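Local atomic coordinates of phosphoribosylaminoimidazole carboxylase, ATPase subunit (Thermotoga maritima, PDB entry 3AX6), a protein that probably catalyses the ATP-dependent conversion of 5-aminoimidazole ribonucleotide and bicarbonate to N5-carboxyaminoimidazole ribonucleotide in purine biosynthesis. Residues V172-L178 with E244-Q250; I190-V195 with A224-T229. One frame throughout, in Å; residues are numbered along the deposited sequence.

Contact 1 of 2, residues V172-L178 with E244-Q250. With ADP (adenosine-5'-diphosphate), chain E.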
ATOM      1  N   VAL A 172     -22.937 -31.209   5.380  1.00 21.20           N
ATOM      2  CA  VAL A 172     -22.106 -31.287   4.186  1.00 21.56           C
ATOM      3  C   VAL A 172     -20.716 -31.849   4.495  1.00 21.00           C
ATOM      4  O   VAL A 172     -20.058 -31.414   5.442  1.00 20.41           O
ATOM      5  CB  VAL A 172     -21.949 -29.872   3.550  1.00 22.35           C
ATOM      6  CG1 VAL A 172     -20.860 -29.886   2.490  1.00 23.58           C
ATOM      7  CG2 VAL A 172     -23.278 -29.415   2.948  1.00 20.94           C
ATOM      8  N   GLU A 173     -20.277 -32.822   3.703  1.00 20.49           N
ATOM      9  CA  GLU A 173     -18.948 -33.396   3.891  1.00 21.08           C
ATOM     10  C   GLU A 173     -17.981 -32.519   3.113  1.00 19.53           C
ATOM     11  O   GLU A 173     -17.769 -32.708   1.912  1.00 19.36           O
ATOM     12  CB  GLU A 173     -18.881 -34.838   3.379  1.00 20.85           C
ATOM     13  CG  GLU A 173     -19.890 -35.766   4.031  1.00 25.30           C
ATOM     14  CD  GLU A 173     -19.559 -37.238   3.832  1.00 27.89           C
ATOM     15  OE1 GLU A 173     -19.237 -37.638   2.690  1.00 27.91           O
ATOM     16  OE2 GLU A 173     -19.627 -37.996   4.825  1.00 30.57           O
ATOM     17  N   ILE A 174     -17.407 -31.552   3.820  1.00 21.17           N
ATOM     18  CA  ILE A 174     -16.476 -30.594   3.240  1.00 21.09           C
ATOM     19  C   ILE A 174     -15.102 -31.172   2.935  1.00 21.03           C
ATOM     20  O   ILE A 174     -14.488 -31.814   3.781  1.00 21.44           O
ATOM     21  CB  ILE A 174     -16.317 -29.368   4.175  1.00 21.01           C
ATOM     22  CG1 ILE A 174     -17.679 -28.704   4.379  1.00 19.73           C
ATOM     23  CG2 ILE A 174     -15.343 -28.355   3.573  1.00 19.86           C
ATOM     24  CD1 ILE A 174     -17.675 -27.613   5.425  1.00 22.03           C
ATOM     25  N   GLU A 175     -14.633 -30.932   1.716  1.00 19.70           N
ATOM     26  CA  GLU A 175     -13.326 -31.394   1.270  1.00 21.20           C
ATOM     27  C   GLU A 175     -12.369 -30.224   1.501  1.00 21.80           C
ATOM     28  O   GLU A 175     -11.283 -30.385   2.061  1.00 22.33           O
ATOM     29  CB  GLU A 175     -13.373 -31.731  -0.220  1.00 22.87           C
ATOM     30  CG  GLU A 175     -12.643 -33.001  -0.619  1.00 30.40           C
ATOM     31  CD  GLU A 175     -11.153 -32.940  -0.345  1.00 34.19           C
ATOM     32  OE1 GLU A 175     -10.487 -32.012  -0.856  1.00 34.64           O
ATOM     33  OE2 GLU A 175     -10.650 -33.827   0.379  1.00 36.86           O
ATOM     34  N   LYS A 176     -12.791 -29.046   1.051  1.00 20.72           N
ATOM     35  CA  LYS A 176     -12.020 -27.814   1.199  1.00 20.65           C
ATOM     36  C   LYS A 176     -12.994 -26.653   1.349  1.00 18.75           C
ATOM     37  O   LYS A 176     -14.126 -26.721   0.865  1.00 18.49           O
ATOM     38  CB  LYS A 176     -11.149 -27.573  -0.037  1.00 21.51           C
ATOM     39  CG  LYS A 176     -10.060 -28.596  -0.232  1.00 25.33           C
ATOM     40  CD  LYS A 176      -8.696 -27.950  -0.129  1.00 28.88           C
ATOM     41  CE  LYS A 176      -7.592 -28.997  -0.143  1.00 32.12           C
ATOM     42  NZ  LYS A 176      -6.246 -28.365  -0.159  1.00 32.79           N
ATOM     43  N   GLU A 177     -12.568 -25.601   2.035  1.00 16.01           N
ATOM     44  CA  GLU A 177     -13.414 -24.426   2.201  1.00 15.60           C
ATOM     45  C   GLU A 177     -12.763 -23.325   1.385  1.00 15.00           C
ATOM     46  O   GLU A 177     -11.585 -23.017   1.567  1.00 15.48           O
ATOM     47  CB  GLU A 177     -13.553 -24.057   3.683  1.00 18.24           C
ATOM     48  CG  GLU A 177     -14.441 -25.056   4.433  1.00 20.19           C
ATOM     49  CD  GLU A 177     -14.818 -24.608   5.835  1.00 24.41           C
ATOM     50  OE1 GLU A 177     -15.270 -23.454   5.980  1.00 26.45           O
ATOM     51  OE2 GLU A 177     -14.679 -25.415   6.788  1.00 24.67           O
ATOM     52  N   LEU A 178     -13.535 -22.753   0.468  1.00 13.13           N
ATOM     53  CA  LEU A 178     -13.024 -21.745  -0.446  1.00 11.13           C
ATOM     54  C   LEU A 178     -13.649 -20.363  -0.319  1.00 11.73           C
ATOM     55  O   LEU A 178     -14.765 -20.212   0.174  1.00 12.22           O
ATOM     56  CB  LEU A 178     -13.203 -22.245  -1.882  1.00  8.85           C
ATOM     57  CG  LEU A 178     -12.800 -23.706  -2.135  1.00 11.17           C
ATOM     58  CD1 LEU A 178     -13.294 -24.137  -3.508  1.00 11.32           C
ATOM     59  CD2 LEU A 178     -11.296 -23.880  -2.028  1.00  7.83           C
ATOM     60  N   GLU A 244     -18.024 -17.055   0.450  1.00 12.02           N
ATOM     61  CA  GLU A 244     -17.454 -18.262   1.041  1.00 12.56           C
ATOM     62  C   GLU A 244     -18.197 -19.489   0.542  1.00 11.27           C
ATOM     63  O   GLU A 244     -19.416 -19.544   0.585  1.00 10.67           O
ATOM     64  CB  GLU A 244     -17.521 -18.165   2.561  1.00 13.91           C
ATOM     65  CG  GLU A 244     -16.724 -16.997   3.096  1.00 19.74           C
ATOM     66  CD  GLU A 244     -17.016 -16.713   4.547  1.00 23.85           C
ATOM     67  OE1 GLU A 244     -17.000 -17.668   5.352  1.00 26.30           O
ATOM     68  OE2 GLU A 244     -17.258 -15.533   4.881  1.00 28.44           O
HETATM   69  N   MSE A 245     -17.451 -20.478   0.067  1.00 12.69           N
HETATM   70  CA  MSE A 245     -18.060 -21.684  -0.479  1.00 13.70           C
HETATM   71  C   MSE A 245     -17.436 -22.967   0.052  1.00 13.64           C
HETATM   72  O   MSE A 245     -16.338 -22.955   0.615  1.00 11.79           O
HETATM   73  CB  MSE A 245     -17.941 -21.669  -2.011  1.00 14.95           C
HETATM   74  CG  MSE A 245     -18.606 -20.480  -2.688  1.00 13.55           C
HETATM   75 SE   MSE A 245     -18.044 -20.257  -4.534  1.00 12.82          SE
HETATM   76  CE  MSE A 245     -16.351 -19.386  -4.188  1.00  7.36           C
ATOM     77  N   PHE A 246     -18.155 -24.072  -0.138  1.00 13.58           N
ATOM     78  CA  PHE A 246     -17.690 -25.392   0.273  1.00 12.83           C
ATOM     79  C   PHE A 246     -17.470 -26.251  -0.959  1.00 12.71           C
ATOM     80  O   PHE A 246     -18.291 -26.249  -1.874  1.00 10.96           O
ATOM     81  CB  PHE A 246     -18.728 -26.126   1.126  1.00 13.18           C
ATOM     82  CG  PHE A 246     -18.993 -25.509   2.462  1.00 15.85           C
ATOM     83  CD1 PHE A 246     -17.992 -24.841   3.156  1.00 16.32           C
ATOM     84  CD2 PHE A 246     -20.245 -25.645   3.055  1.00 17.22           C
ATOM     85  CE1 PHE A 246     -18.228 -24.319   4.416  1.00 16.62           C
ATOM     86  CE2 PHE A 246     -20.493 -25.127   4.320  1.00 19.63           C
ATOM     87  CZ  PHE A 246     -19.479 -24.461   5.004  1.00 18.09           C
ATOM     88  N   LEU A 247     -16.359 -26.977  -0.978  1.00 14.76           N
ATOM     89  CA  LEU A 247     -16.068 -27.913  -2.058  1.00 17.20           C
ATOM     90  C   LEU A 247     -16.304 -29.233  -1.344  1.00 19.08           C
ATOM     91  O   LEU A 247     -15.486 -29.629  -0.514  1.00 19.39           O
ATOM     92  CB  LEU A 247     -14.607 -27.830  -2.509  1.00 17.34           C
ATOM     93  CG  LEU A 247     -14.141 -29.028  -3.360  1.00 16.86           C
ATOM     94  CD1 LEU A 247     -14.974 -29.113  -4.620  1.00 18.15           C
ATOM     95  CD2 LEU A 247     -12.670 -28.898  -3.716  1.00 16.03           C
ATOM     96  N   THR A 248     -17.426 -29.895  -1.635  1.00 19.38           N
ATOM     97  CA  THR A 248     -17.747 -31.158  -0.965  1.00 18.88           C
ATOM     98  C   THR A 248     -16.890 -32.311  -1.429  1.00 19.39           C
ATOM     99  O   THR A 248     -16.185 -32.214  -2.432  1.00 20.03           O
ATOM    100  CB  THR A 248     -19.225 -31.577  -1.151  1.00 18.30           C
ATOM    101  OG1 THR A 248     -19.464 -31.936  -2.520  1.00 18.02           O
ATOM    102  CG2 THR A 248     -20.150 -30.451  -0.734  1.00 16.67           C
ATOM    103  N   LYS A 249     -16.959 -33.399  -0.669  1.00 19.90           N
ATOM    104  CA  LYS A 249     -16.213 -34.614  -0.955  1.00 20.28           C
ATOM    105  C   LYS A 249     -16.732 -35.220  -2.251  1.00 19.42           C
ATOM    106  O   LYS A 249     -16.024 -35.958  -2.932  1.00 18.37           O
ATOM    107  CB  LYS A 249     -16.403 -35.606   0.193  1.00 22.72           C
ATOM    108  CG  LYS A 249     -15.738 -36.966  -0.001  1.00 27.81           C
ATOM    109  CD  LYS A 249     -16.549 -38.066   0.703  1.00 30.36           C
ATOM    110  CE  LYS A 249     -15.762 -39.361   0.881  1.00 31.37           C
ATOM    111  NZ  LYS A 249     -14.723 -39.228   1.948  1.00 30.63           N
ATOM    112  N   GLN A 250     -17.977 -34.899  -2.588  1.00 18.74           N
ATOM    113  CA  GLN A 250     -18.593 -35.418  -3.802  1.00 18.97           C
ATOM    114  C   GLN A 250     -18.517 -34.460  -5.001  1.00 18.84           C
ATOM    115  O   GLN A 250     -19.338 -34.533  -5.915  1.00 18.10           O
ATOM    116  CB  GLN A 250     -20.051 -35.806  -3.529  1.00 20.05           C
ATOM    117  CG  GLN A 250     -20.216 -36.879  -2.456  1.00 20.46           C
ATOM    118  CD  GLN A 250     -20.253 -36.309  -1.052  1.00 22.31           C
ATOM    119  OE1 GLN A 250     -20.101 -37.035  -0.070  1.00 26.38           O
ATOM    120  NE2 GLN A 250     -20.470 -35.006  -0.948  1.00 21.22           N
TER
HETATM  121  PB  ADP E 381     -19.879 -18.703  11.127  1.00 48.46           P
HETATM  122  O1B ADP E 381     -19.032 -18.318   9.963  1.00 47.85           O
HETATM  123  O2B ADP E 381     -18.916 -19.154  12.350  1.00 48.72           O
HETATM  124  O3B ADP E 381     -20.815 -17.378  11.574  1.00 47.13           O
HETATM  125  PA  ADP E 381     -20.451 -20.918   9.540  1.00 38.43           P
HETATM  126  O1A ADP E 381     -21.596 -21.052   8.607  1.00 34.95           O
HETATM  127  O2A ADP E 381     -19.174 -20.354   8.713  1.00 39.65           O
HETATM  128  O3A ADP E 381     -20.914 -19.934  10.779  1.00 43.77           O
HETATM  129  O5' ADP E 381     -20.142 -22.384  10.179  1.00 37.43           O
HETATM  130  C5' ADP E 381     -18.763 -22.435  10.580  1.00 32.89           C
HETATM  131  C4' ADP E 381     -18.146 -23.789  10.213  1.00 30.37           C
HETATM  132  O4' ADP E 381     -19.097 -24.879  10.445  1.00 28.36           O
HETATM  133  C3' ADP E 381     -17.761 -23.850   8.725  1.00 29.61           C
HETATM  134  O3' ADP E 381     -16.453 -23.313   8.479  1.00 31.86           O
HETATM  135  C2' ADP E 381     -17.885 -25.338   8.406  1.00 27.74           C
HETATM  136  O2' ADP E 381     -16.657 -26.026   8.657  1.00 28.42           O
HETATM  137  C1' ADP E 381     -19.030 -25.811   9.322  1.00 24.62           C
HETATM  138  N9  ADP E 381     -20.314 -25.891   8.594  1.00 22.53           N
HETATM  139  C8  ADP E 381     -21.156 -24.855   8.271  1.00 20.97           C
HETATM  140  N7  ADP E 381     -22.192 -25.294   7.621  1.00 20.10           N
HETATM  141  C5  ADP E 381     -22.096 -26.634   7.482  1.00 20.54           C
HETATM  142  C6  ADP E 381     -22.896 -27.644   6.880  1.00 19.54           C
HETATM  143  N6  ADP E 381     -24.077 -27.318   6.255  1.00 18.90           N
HETATM  144  N1  ADP E 381     -22.477 -28.928   6.932  1.00 21.36           N
HETATM  145  C2  ADP E 381     -21.333 -29.268   7.533  1.00 22.25           C
HETATM  146  N3  ADP E 381     -20.551 -28.350   8.108  1.00 22.37           N
HETATM  147  C4  ADP E 381     -20.889 -27.039   8.106  1.00 21.35           C
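The carbonyl oxygen of Leu-247 is gripped by two successive amides of segment 172-178: Glu-175 N at 2.7 Å and Lys-176 N at 3.2 Å, both in the carbonyl plane. This is a classic beta bulge, which shifts the antiparallel register by one residue. Beyond it, Leu-247 N bonds to Lys-176 O, and Leu-178 and Met-245 (a selenomethionine) exchange bonds both ways, Met-245 N lying 2.7 Å from Leu-178 O. On the other side of the bulge, Lys-249 N donates to Glu-173 O.

The regular pairing sets Glu-177 beside Phe-246 on the nucleotide side of the sheet, in the ATP-grasp domain. Glutamate suits its place because two carboxylate oxygens can take the ribose diol: OE1 accepts from O3' of ADP and OE2 from O2', each at 2.8 Å. At the base, Val-172 N donates to adenine N1 over 2.8 Å. Glu-169, Glu-170 and Lys-138 also bond the nucleotide.

The Phe-246 ring is packed against both Ile-174 and the nucleotide. Ile-174 CD1 sits over one face in a CH-pi contact, 3.5 Å from the ring centroid; with chi2 at 172° the isoleucine chain is extended, carrying this methyl to the ring. Glu-177 OE1 and adenine C8 lie at the ring edge, C8 being 3.7 Å from Phe-246 CZ, and the carboxylate stands nearly perpendicular to the ring. Val-172 CG1 presses tightly on Thr-248 CG2, while Leu-178 CD1 meets Leu-247 CB on the face of the sheet away from Glu-177 and Phe-246.

Contact 2 of 2, residues I190-V195 with A224-T229; sequences IACYPV and AREIAT
Arg-225 O accepts two bonds from Thr-229: the helical one from N at 3.1 Å and a shorter one from OG1 at 2.6 Å. The hydroxyl, tied back to the helix, lies alongside Cys-192 SG, so threonine can turn a polar group toward the strand with its hydrogen already spent. Its CG2 meets Ile-190 CD1, further along the strand, closely at 3.4 Å, the two side chains crossing at about a right angle.

Helix 218-235 here packs on a face of the large antiparallel sheet of the ATP-grasp domain, running obliquely against strand 190-198, 139° between the directions of the short segments. Arg-225 reaches across from the helix to the strand. Its chain is bent at chi3 (66°), which turns a guanidinium face to Tyr-193 O; that oxygen lies over the centre of the group, 3.3 Å from Arg-225 CZ, in what is probably an electrostatic contact, with no hydrogen bond to this carbonyl. Cys-192 O is hydrogen-bonded to OG1 of Thr-293. Nearer the backbone, Arg-225 CB lies against Cys-192 SG at 3.8 Å, and its CG against Val-195 CG1.

Replacing the arginine by alanine would probably leave Tyr-193 O without the positive group over it and open a gap beside Cys-192 and Val-195. Small Ala-224 lets the helix approach Val-195, their CB atoms 4.3 Å apart.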
ATOM      1  N   ILE A 190     -18.182  -6.361 -13.706  1.00 16.88           N
ATOM      2  CA  ILE A 190     -17.775  -7.280 -12.637  1.00 17.26           C
ATOM      3  C   ILE A 190     -16.273  -7.549 -12.698  1.00 15.25           C
ATOM      4  O   ILE A 190     -15.671  -7.529 -13.766  1.00 15.64           O
ATOM      5  CB  ILE A 190     -18.508  -8.663 -12.707  1.00 20.38           C
ATOM      6  CG1 ILE A 190     -18.250  -9.320 -14.063  1.00 24.34           C
ATOM      7  CG2 ILE A 190     -20.003  -8.495 -12.467  1.00 19.87           C
ATOM      8  CD1 ILE A 190     -18.917 -10.684 -14.250  1.00 26.36           C
ATOM      9  N   ALA A 191     -15.678  -7.790 -11.537  1.00 14.26           N
ATOM     10  CA  ALA A 191     -14.254  -8.074 -11.423  1.00 12.18           C
ATOM     11  C   ALA A 191     -14.120  -9.240 -10.449  1.00 11.44           C
ATOM     12  O   ALA A 191     -14.453  -9.116  -9.276  1.00 11.27           O
ATOM     13  CB  ALA A 191     -13.519  -6.849 -10.885  1.00 13.07           C
ATOM     14  N   CYS A 192     -13.640 -10.377 -10.930  1.00 10.56           N
ATOM     15  CA  CYS A 192     -13.521 -11.536 -10.061  1.00 10.77           C
ATOM     16  C   CYS A 192     -12.070 -11.865  -9.734  1.00  9.97           C
ATOM     17  O   CYS A 192     -11.206 -11.875 -10.607  1.00  8.76           O
ATOM     18  CB  CYS A 192     -14.211 -12.745 -10.704  1.00  9.58           C
ATOM     19  SG  CYS A 192     -14.439 -14.151  -9.579  1.00 17.16           S
ATOM     20  N   TYR A 193     -11.822 -12.141  -8.460  1.00  9.16           N
ATOM     21  CA  TYR A 193     -10.487 -12.468  -7.982  1.00  9.25           C
ATOM     22  C   TYR A 193     -10.243 -13.959  -8.003  1.00  9.56           C
ATOM     23  O   TYR A 193     -11.149 -14.741  -8.260  1.00  8.96           O
ATOM     24  CB  TYR A 193     -10.302 -11.938  -6.554  1.00  6.76           C
ATOM     25  CG  TYR A 193      -9.995 -10.456  -6.517  1.00  9.66           C
ATOM     26  CD1 TYR A 193      -8.693  -9.985  -6.680  1.00  8.81           C
ATOM     27  CD2 TYR A 193     -11.015  -9.521  -6.361  1.00  9.08           C
ATOM     28  CE1 TYR A 193      -8.421  -8.617  -6.686  1.00 10.88           C
ATOM     29  CE2 TYR A 193     -10.754  -8.160  -6.370  1.00 10.89           C
ATOM     30  CZ  TYR A 193      -9.460  -7.712  -6.533  1.00 10.43           C
ATOM     31  OH  TYR A 193      -9.221  -6.360  -6.542  1.00 11.10           O
ATOM     32  N   PRO A 194      -8.995 -14.374  -7.772  1.00 11.88           N
ATOM     33  CA  PRO A 194      -8.750 -15.815  -7.775  1.00 12.57           C
ATOM     34  C   PRO A 194      -9.507 -16.424  -6.585  1.00 13.11           C
ATOM     35  O   PRO A 194      -9.864 -15.718  -5.636  1.00 10.23           O
ATOM     36  CB  PRO A 194      -7.236 -15.906  -7.597  1.00 13.10           C
ATOM     37  CG  PRO A 194      -6.742 -14.638  -8.235  1.00 13.27           C
ATOM     38  CD  PRO A 194      -7.729 -13.618  -7.740  1.00 11.16           C
ATOM     39  N   VAL A 195      -9.783 -17.718  -6.647  1.00 13.27           N
ATOM     40  CA  VAL A 195     -10.456 -18.355  -5.534  1.00 14.71           C
ATOM     41  C   VAL A 195      -9.327 -18.737  -4.581  1.00 14.86           C
ATOM     42  O   VAL A 195      -8.254 -19.134  -5.026  1.00 14.80           O
ATOM     43  CB  VAL A 195     -11.277 -19.606  -5.988  1.00 14.39           C
ATOM     44  CG1 VAL A 195     -10.940 -19.973  -7.407  1.00 12.93           C
ATOM     45  CG2 VAL A 195     -11.021 -20.775  -5.059  1.00 14.06           C
ATOM     46  N   ALA A 224     -16.167 -22.172  -9.103  1.00 13.86           N
ATOM     47  CA  ALA A 224     -16.221 -21.353  -7.890  1.00 15.80           C
ATOM     48  C   ALA A 224     -16.318 -19.863  -8.232  1.00 15.18           C
ATOM     49  O   ALA A 224     -17.038 -19.112  -7.570  1.00 14.49           O
ATOM     50  CB  ALA A 224     -14.985 -21.607  -7.024  1.00 13.63           C
ATOM     51  N   ARG A 225     -15.581 -19.447  -9.261  1.00 15.03           N
ATOM     52  CA  ARG A 225     -15.582 -18.055  -9.694  1.00 16.49           C
ATOM     53  C   ARG A 225     -16.900 -17.751 -10.386  1.00 15.62           C
ATOM     54  O   ARG A 225     -17.382 -16.624 -10.345  1.00 14.04           O
ATOM     55  CB  ARG A 225     -14.401 -17.778 -10.636  1.00 17.44           C
ATOM     56  CG  ARG A 225     -13.033 -17.923  -9.963  1.00 22.11           C
ATOM     57  CD  ARG A 225     -11.860 -17.599 -10.895  1.00 27.52           C
ATOM     58  NE  ARG A 225     -11.829 -16.190 -11.290  1.00 34.91           N
ATOM     59  CZ  ARG A 225     -10.718 -15.462 -11.408  1.00 38.21           C
ATOM     60  NH1 ARG A 225      -9.529 -16.003 -11.159  1.00 38.83           N
ATOM     61  NH2 ARG A 225     -10.792 -14.184 -11.769  1.00 36.84           N
ATOM     62  N   GLU A 226     -17.483 -18.769 -11.014  1.00 14.76           N
ATOM     63  CA  GLU A 226     -18.762 -18.614 -11.695  1.00 15.67           C
ATOM     64  C   GLU A 226     -19.885 -18.490 -10.655  1.00 12.77           C
ATOM     65  O   GLU A 226     -20.746 -17.615 -10.768  1.00 13.32           O
ATOM     66  CB  GLU A 226     -19.027 -19.814 -12.619  1.00 19.32           C
ATOM     67  CG  GLU A 226     -18.083 -19.899 -13.820  1.00 24.31           C
ATOM     68  CD  GLU A 226     -18.320 -21.128 -14.705  1.00 27.47           C
ATOM     69  OE1 GLU A 226     -17.610 -21.264 -15.725  1.00 27.81           O
ATOM     70  OE2 GLU A 226     -19.208 -21.955 -14.386  1.00 30.56           O
ATOM     71  N   ILE A 227     -19.864 -19.355  -9.646  0.50  6.96           N
ATOM     72  CA  ILE A 227     -20.879 -19.319  -8.599  0.50  5.57           C
ATOM     73  C   ILE A 227     -20.848 -17.963  -7.900  0.50  4.51           C
ATOM     74  O   ILE A 227     -21.876 -17.314  -7.727  0.50  2.35           O
ATOM     75  CB  ILE A 227     -20.633 -20.403  -7.515  0.50  4.73           C
ATOM     76  CG1 ILE A 227     -20.530 -21.791  -8.153  0.50  4.43           C
ATOM     77  CG2 ILE A 227     -21.752 -20.369  -6.486  0.50  2.33           C
ATOM     78  CD1 ILE A 227     -21.761 -22.238  -8.862  0.50  7.31           C
ATOM     79  N   ALA A 228     -19.651 -17.550  -7.495  1.00  5.66           N
ATOM     80  CA  ALA A 228     -19.463 -16.287  -6.792  1.00  8.82           C
ATOM     81  C   ALA A 228     -19.948 -15.103  -7.603  1.00  9.22           C
ATOM     82  O   ALA A 228     -20.632 -14.225  -7.086  1.00  9.85           O
ATOM     83  CB  ALA A 228     -17.995 -16.100  -6.431  1.00 10.74           C
ATOM     84  N   THR A 229     -19.582 -15.078  -8.876  1.00 10.48           N
ATOM     85  CA  THR A 229     -19.996 -13.998  -9.754  1.00 12.81           C
ATOM     86  C   THR A 229     -21.520 -13.937  -9.862  1.00 14.24           C
ATOM     87  O   THR A 229     -22.115 -12.859  -9.823  1.00 14.60           O
ATOM     88  CB  THR A 229     -19.393 -14.178 -11.154  1.00 12.87           C
ATOM     89  OG1 THR A 229     -17.959 -14.145 -11.061  1.00 10.05           O
ATOM     90  CG2 THR A 229     -19.879 -13.070 -12.085  1.00 11.45           C
TER

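Both segments of contact 2 fall in the chain between residues 178 and 244, which contact 1 brings together. The centres of the two contacts are about 16 Å apart, and both reach the same sheet, in which strands 174-184 and 190-198 are neighbours. They meet directly: the selenium of Met-245 packs 3.4 Å from Ala-224 O and 4.0 Å from Ile-227 CB, and Leu-178 CB lies 4.1 Å from Val-195 CG2. The sheet thus has two roles. Its nucleotide face carries Glu-177 and Phe-246 to ADP, while Leu-178, Met-245 and Leu-247 point to the face on which helix 218-235 rests. Contact 2 itself stands back from the pocket, the Val-195 side chain being about 10 Å from that of Glu-177.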